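Local coordinates for Hth-type dhaklm operon transcriptional activator DHAS (Lactococcus lactis, PDB 2IU5), which activates transcription of the dhaKLM operon, in complex with DhaQ and in response to dihydroxyacetone, by binding an inverted repeat that partly overlaps the -35 promoter sequence, at residues Ala155-Ser160 with Asn165-Leu170; Asn84-Leu89 with Ser172-Leu177. The protein carries 1 engineered substitution. All coordinates share one frame; numbering follows the deposited sequence.

Contact 1: Ala155-Ser160 with Asn165-Leu170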
loop_
_atom_site.group_PDB
_atom_site.type_symbol
_atom_site.label_atom_id
_atom_site.label_comp_id
_atom_site.label_asym_id
_atom_site.label_seq_id
_atom_site.Cartn_x
_atom_site.Cartn_y
_atom_site.Cartn_z
ATOM N N ALA A 155 -3.804 -1.798 1.475
ATOM C CA ALA A 155 -3.541 -2.778 0.425
ATOM C C ALA A 155 -4.294 -4.085 0.675
ATOM O O ALA A 155 -4.875 -4.672 -0.239
ATOM C CB ALA A 155 -2.042 -3.056 0.334
ATOM N N ILE A 156 -4.272 -4.533 1.924
ATOM C CA ILE A 156 -4.877 -5.803 2.297
ATOM C C ILE A 156 -6.394 -5.702 2.151
ATOM O O ILE A 156 -7.029 -6.611 1.610
ATOM C CB ILE A 156 -4.528 -6.166 3.742
ATOM C CG1 ILE A 156 -3.046 -6.549 3.848
ATOM C CG2 ILE A 156 -5.450 -7.265 4.239
ATOM C CD1 ILE A 156 -2.715 -7.834 3.179
ATOM N N THR A 157 -6.974 -4.607 2.619
ATOM C CA THR A 157 -8.436 -4.492 2.590
ATOM C C THR A 157 -8.950 -4.226 1.184
ATOM O O THR A 157 -9.967 -4.789 0.781
ATOM C CB THR A 157 -8.969 -3.442 3.586
ATOM O OG1 THR A 157 -8.423 -2.158 3.261
ATOM C CG2 THR A 157 -8.616 -3.832 5.002
ATOM N N ARG A 158 -8.259 -3.387 0.411
ATOM C CA ARG A 158 -8.602 -3.260 -1.005
ATOM C C ARG A 158 -8.606 -4.606 -1.721
ATOM O O ARG A 158 -9.552 -4.932 -2.439
ATOM C CB ARG A 158 -7.653 -2.301 -1.735
ATOM C CG ARG A 158 -7.935 -2.244 -3.245
ATOM C CD ARG A 158 -7.015 -1.255 -3.973
ATOM N NE ARG A 158 -7.141 -1.305 -5.430
ATOM C CZ ARG A 158 -6.553 -2.203 -6.217
ATOM N NH1 ARG A 158 -5.780 -3.157 -5.706
ATOM N NH2 ARG A 158 -6.742 -2.146 -7.533
ATOM N N GLU A 159 -7.560 -5.397 -1.542
ATOM C CA GLU A 159 -7.499 -6.694 -2.217
ATOM C C GLU A 159 -8.641 -7.599 -1.771
ATOM O O GLU A 159 -9.259 -8.269 -2.593
ATOM C CB GLU A 159 -6.154 -7.376 -1.980
ATOM C CG GLU A 159 -6.079 -8.765 -2.588
ATOM C CD GLU A 159 -4.758 -9.450 -2.284
ATOM O OE1 GLU A 159 -4.181 -9.163 -1.208
ATOM O OE2 GLU A 159 -4.308 -10.268 -3.117
ATOM N N SER A 160 -8.929 -7.622 -0.477
ATOM C CA SER A 160 -9.993 -8.481 0.044
ATOM C C SER A 160 -11.347 -8.051 -0.531
ATOM O O SER A 160 -12.177 -8.884 -0.908
ATOM C CB SER A 160 -10.035 -8.327 1.551
ATOM O OG SER A 160 -8.869 -8.923 2.085
ATOM N N ASN A 165 -13.235 -11.502 -0.312
ATOM C CA ASN A 165 -12.827 -12.200 0.915
ATOM C C ASN A 165 -13.219 -11.408 2.174
ATOM O O ASN A 165 -13.280 -10.185 2.142
ATOM C CB ASN A 165 -11.308 -12.425 0.899
ATOM C CG ASN A 165 -10.851 -13.346 -0.217
ATOM O OD1 ASN A 165 -9.842 -13.091 -0.865
ATOM N ND2 ASN A 165 -11.589 -14.418 -0.442
ATOM N N SER A 166 -13.485 -12.096 3.283
ATOM C CA SER A 166 -14.007 -11.440 4.473
ATOM C C SER A 166 -12.903 -10.598 5.117
ATOM O O SER A 166 -11.769 -11.058 5.283
ATOM C CB SER A 166 -14.473 -12.486 5.491
ATOM O OG SER A 166 -14.432 -11.927 6.800
ATOM N N LEU A 167 -13.237 -9.372 5.483
ATOM C CA LEU A 167 -12.305 -8.503 6.187
ATOM C C LEU A 167 -12.301 -8.763 7.686
ATOM O O LEU A 167 -11.245 -8.698 8.323
ATOM C CB LEU A 167 -12.647 -7.032 5.922
ATOM C CG LEU A 167 -12.320 -6.458 4.538
ATOM C CD1 LEU A 167 -13.204 -7.100 3.462
ATOM C CD2 LEU A 167 -12.468 -4.945 4.534
ATOM N N GLU A 168 -13.473 -9.056 8.245
ATOM C CA GLU A 168 -13.536 -9.215 9.698
ATOM C C GLU A 168 -12.655 -10.363 10.170
ATOM O O GLU A 168 -12.152 -10.355 11.296
ATOM C CB GLU A 168 -14.977 -9.389 10.178
ATOM C CG GLU A 168 -15.051 -9.643 11.689
ATOM C CD GLU A 168 -16.449 -9.378 12.235
ATOM O OE1 GLU A 168 -17.267 -8.859 11.463
ATOM O OE2 GLU A 168 -16.713 -9.688 13.420
ATOM N N LYS A 169 -12.443 -11.371 9.326
ATOM C CA LYS A 169 -11.590 -12.479 9.709
ATOM C C LYS A 169 -10.155 -12.053 9.978
ATOM O O LYS A 169 -9.418 -12.803 10.633
ATOM C CB LYS A 169 -11.674 -13.654 8.726
ATOM C CG LYS A 169 -10.877 -13.500 7.455
ATOM C CD LYS A 169 -10.943 -14.791 6.638
ATOM C CE LYS A 169 -10.327 -14.599 5.257
ATOM N NZ LYS A 169 -10.051 -15.932 4.652
ATOM N N LEU A 170 -9.785 -10.876 9.477
ATOM C CA LEU A 170 -8.421 -10.374 9.644
ATOM C C LEU A 170 -8.246 -9.547 10.898
ATOM O O LEU A 170 -7.133 -9.110 11.206
ATOM C CB LEU A 170 -8.016 -9.530 8.451
ATOM C CG LEU A 170 -8.175 -10.229 7.106
ATOM C CD1 LEU A 170 -7.789 -9.223 6.036
ATOM C CD2 LEU A 170 -7.269 -11.454 7.057
HETATM O O HOH W 1 -9.424 -11.449 3.502
#

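Contact 2: Asn84-Leu89 with Ser172-Leu177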
loop_
_atom_site.group_PDB
_atom_site.type_symbol
_atom_site.label_atom_id
_atom_site.label_comp_id
_atom_site.label_asym_id
_atom_site.label_seq_id
_atom_site.Cartn_x
_atom_site.Cartn_y
_atom_site.Cartn_z
ATOM N N ASN A 84 -12.263 -0.769 18.753
ATOM C CA ASN A 84 -13.684 -0.905 18.386
ATOM C C ASN A 84 -13.946 -0.275 17.017
ATOM O O ASN A 84 -14.695 -0.802 16.198
ATOM C CB ASN A 84 -14.559 -0.259 19.473
ATOM C CG ASN A 84 -14.496 -1.020 20.789
ATOM O OD1 ASN A 84 -14.280 -2.228 20.770
ATOM N ND2 ASN A 84 -14.682 -0.335 21.929
ATOM N N GLU A 85 -13.325 0.864 16.748
ATOM C CA GLU A 85 -13.527 1.507 15.452
ATOM C C GLU A 85 -13.015 0.683 14.286
ATOM O O GLU A 85 -13.669 0.574 13.232
ATOM C CB GLU A 85 -12.877 2.891 15.466
ATOM C CG GLU A 85 -13.662 3.781 16.402
ATOM C CD GLU A 85 -12.799 4.692 17.249
ATOM O OE1 GLU A 85 -11.595 4.846 16.929
ATOM O OE2 GLU A 85 -13.334 5.252 18.232
ATOM N N LEU A 86 -11.844 0.088 14.453
ATOM C CA LEU A 86 -11.323 -0.797 13.429
ATOM C C LEU A 86 -12.283 -1.949 13.152
ATOM O O LEU A 86 -12.546 -2.250 11.981
ATOM C CB LEU A 86 -9.940 -1.313 13.828
ATOM C CG LEU A 86 -9.421 -2.406 12.903
ATOM C CD1 LEU A 86 -9.233 -1.885 11.464
ATOM C CD2 LEU A 86 -8.083 -2.904 13.504
ATOM N N LEU A 87 -12.804 -2.592 14.190
ATOM C CA LEU A 87 -13.773 -3.677 14.000
ATOM C C LEU A 87 -14.978 -3.177 13.214
ATOM O O LEU A 87 -15.403 -3.803 12.239
ATOM C CB LEU A 87 -14.214 -4.278 15.330
ATOM C CG LEU A 87 -15.296 -5.351 15.206
ATOM C CD1 LEU A 87 -14.781 -6.514 14.355
ATOM C CD2 LEU A 87 -15.688 -5.796 16.626
ATOM N N LEU A 88 -15.541 -2.049 13.624
ATOM C CA LEU A 88 -16.725 -1.544 12.910
ATOM C C LEU A 88 -16.430 -1.145 11.471
ATOM O O LEU A 88 -17.263 -1.339 10.575
ATOM C CB LEU A 88 -17.406 -0.430 13.699
ATOM C CG LEU A 88 -17.914 -0.963 15.055
ATOM C CD1 LEU A 88 -18.731 0.089 15.772
ATOM C CD2 LEU A 88 -18.725 -2.270 14.919
ATOM N N LEU A 89 -15.255 -0.594 11.225
ATOM C CA LEU A 89 -14.851 -0.318 9.852
ATOM C C LEU A 89 -14.742 -1.591 9.001
ATOM O O LEU A 89 -15.251 -1.652 7.860
ATOM C CB LEU A 89 -13.534 0.454 9.899
ATOM C CG LEU A 89 -12.991 0.922 8.570
ATOM C CD1 LEU A 89 -14.003 1.791 7.845
ATOM C CD2 LEU A 89 -11.673 1.664 8.763
ATOM N N SER A 172 -8.345 -9.867 14.289
ATOM C CA SER A 172 -7.446 -10.185 15.395
ATOM C C SER A 172 -5.993 -10.051 14.951
ATOM O O SER A 172 -5.134 -9.584 15.708
ATOM C CB SER A 172 -7.724 -11.589 15.941
ATOM O OG SER A 172 -7.524 -12.595 14.966
ATOM N N GLN A 173 -5.702 -10.461 13.718
ATOM C CA GLN A 173 -4.304 -10.368 13.281
ATOM C C GLN A 173 -3.862 -8.913 13.126
ATOM O O GLN A 173 -2.738 -8.561 13.493
ATOM C CB GLN A 173 -4.113 -11.133 11.969
ATOM C CG GLN A 173 -4.210 -12.642 12.151
ATOM C CD GLN A 173 -4.153 -13.374 10.834
ATOM O OE1 GLN A 173 -3.072 -13.782 10.393
ATOM N NE2 GLN A 173 -5.307 -13.539 10.197
ATOM N N ILE A 174 -4.728 -8.056 12.590
ATOM C CA ILE A 174 -4.351 -6.672 12.417
ATOM C C ILE A 174 -4.139 -6.015 13.775
ATOM O O ILE A 174 -3.133 -5.348 13.977
ATOM C CB ILE A 174 -5.350 -5.882 11.548
ATOM C CG1 ILE A 174 -5.341 -6.462 10.122
ATOM C CG2 ILE A 174 -4.995 -4.387 11.583
ATOM C CD1 ILE A 174 -6.576 -6.066 9.293
ATOM N N VAL A 175 -5.080 -6.203 14.702
ATOM C CA VAL A 175 -4.932 -5.620 16.042
ATOM C C VAL A 175 -3.627 -6.073 16.702
ATOM O O VAL A 175 -2.898 -5.274 17.296
ATOM C CB VAL A 175 -6.155 -5.970 16.917
ATOM C CG1 VAL A 175 -5.942 -5.514 18.366
ATOM C CG2 VAL A 175 -7.389 -5.326 16.328
ATOM N N ASN A 176 -3.326 -7.359 16.600
ATOM C CA ASN A 176 -2.143 -7.887 17.266
ATOM C C ASN A 176 -0.861 -7.300 16.677
ATOM O O ASN A 176 0.067 -6.952 17.412
ATOM C CB ASN A 176 -2.158 -9.413 17.233
ATOM C CG ASN A 176 -3.278 -9.989 18.076
ATOM O OD1 ASN A 176 -3.689 -11.136 17.883
ATOM N ND2 ASN A 176 -3.783 -9.195 19.023
ATOM N N LEU A 177 -0.804 -7.172 15.354
ATOM C CA LEU A 177 0.383 -6.609 14.734
ATOM C C LEU A 177 0.526 -5.130 15.115
ATOM O O LEU A 177 1.635 -4.625 15.313
ATOM C CB LEU A 177 0.335 -6.791 13.224
ATOM C CG LEU A 177 0.313 -8.228 12.684
ATOM C CD1 LEU A 177 0.325 -8.126 11.152
ATOM C CD2 LEU A 177 1.510 -9.044 13.134
#

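Contact 1: Ala155-Ser160 with Asn165-Leu170
Ser160, near the C-terminal end of helix 139-163, meets Asn165 and Leu167 of the linker to helix 171-183 in a local, mostly buried contact where the chain turns back on its own helix. One backbone bond joins the two segments: Asn165 N donates to Ser160 O at 2.9 Å, bent to 154° at the hydrogen. The Ser160 side chain itself faces two ways. With OG beside its own backbone N (chi1 -70°), the hydroxyl reaches back one helical turn and donates to Ile156 O at 3.0 Å; the backbone N of Ser160 reaches the same oxygen from the opposite face of its carbonyl plane. Having given its proton there, Ser160 OG accepts from a water that also donates to Ser166 O, so a single solvent molecule ties helix to linker. The CB of Ser160 packs against Leu167 CD1 at 3.9 Å, while the other branch of that leucine, CD2, lies 3.9 Å from Thr157 CB, the two side chains crossing nearly at a right angle. Farther along, Leu170 turns its CD1 methyl onto Ile156 CG2 at 3.5 Å, and Phe144 of the second subunit packs on both residues. An alanine in place of Ser160 would probably deprive the water of an acceptor, breaking the bridge to Ser166 O, and leave Ile156 O with only its backbone donor. Asp94 of helix 82-95 accepts from Leu167 N through OD1 and from Glu168 N through OD2, holding the middle of the linker to that helix. Ser166 OG accepts from Lys169 N, an ST motif at the start of the short 3-10 turn 168-170, and the linker forms a tight connection between the last two helices of the all-helical C-terminal domain of a TetR-family regulator.

Contact 2: Asn84-Leu89 with Ser172-Leu177
Leu86 of helix 82-95 points its side chain at helix 171-183 and meets Ile174 and Val175 through one methyl group, CD2. Its CG stands anti to the backbone N (chi1 171°), which carries the isopropyl end out from the helix toward the neighbouring one. The two partners receive this methyl differently. Val175 presents CG2, the branch beside its own backbone N, and runs antiparallel alongside Leu86, with Leu86 CD2 and Val175 CG2 3.8 Å apart. Ile174 leans across the leucine at a slant and offers its short branch, CG2, which lies 3.9 Å from Leu86 CD2. One methyl thus touches two consecutive residues of the opposing helix, whereas the backbones stay well apart, the closest CA atoms being those of Leu86 and Val175 at 8.4 Å.

The same leucine also packs on Trp118 and Leu121 of helix 110-132 and on Tyr171, so it sits where three helices converge. Ile174 touches Phe144 of the second subunit as well, placing this core beside the dimer interface. All three touching residues are buried, and their meeting is purely apolar: the segments are held by van der Waals packing and the exclusion of water, with no directional bond to fix their register.

In the fold
Contacts 1 and 2 are both buried and belong to the C-terminal regulatory region of one chain, with centres about 11 Å apart. Helix 82-95 borders both: it supplies one side of contact 2 and packs on the linker of contact 1 from outside. They also touch directly, Glu168 OE2 lying 3.8 Å from Leu87 CD1. Contact 1 joins segments only a few residues apart and combines a backbone bond and a bridging water with apolar packing; contact 2 joins helices far apart in sequence through methyl groups alone. Both reach the second subunit, so each lies beside the dimer interface.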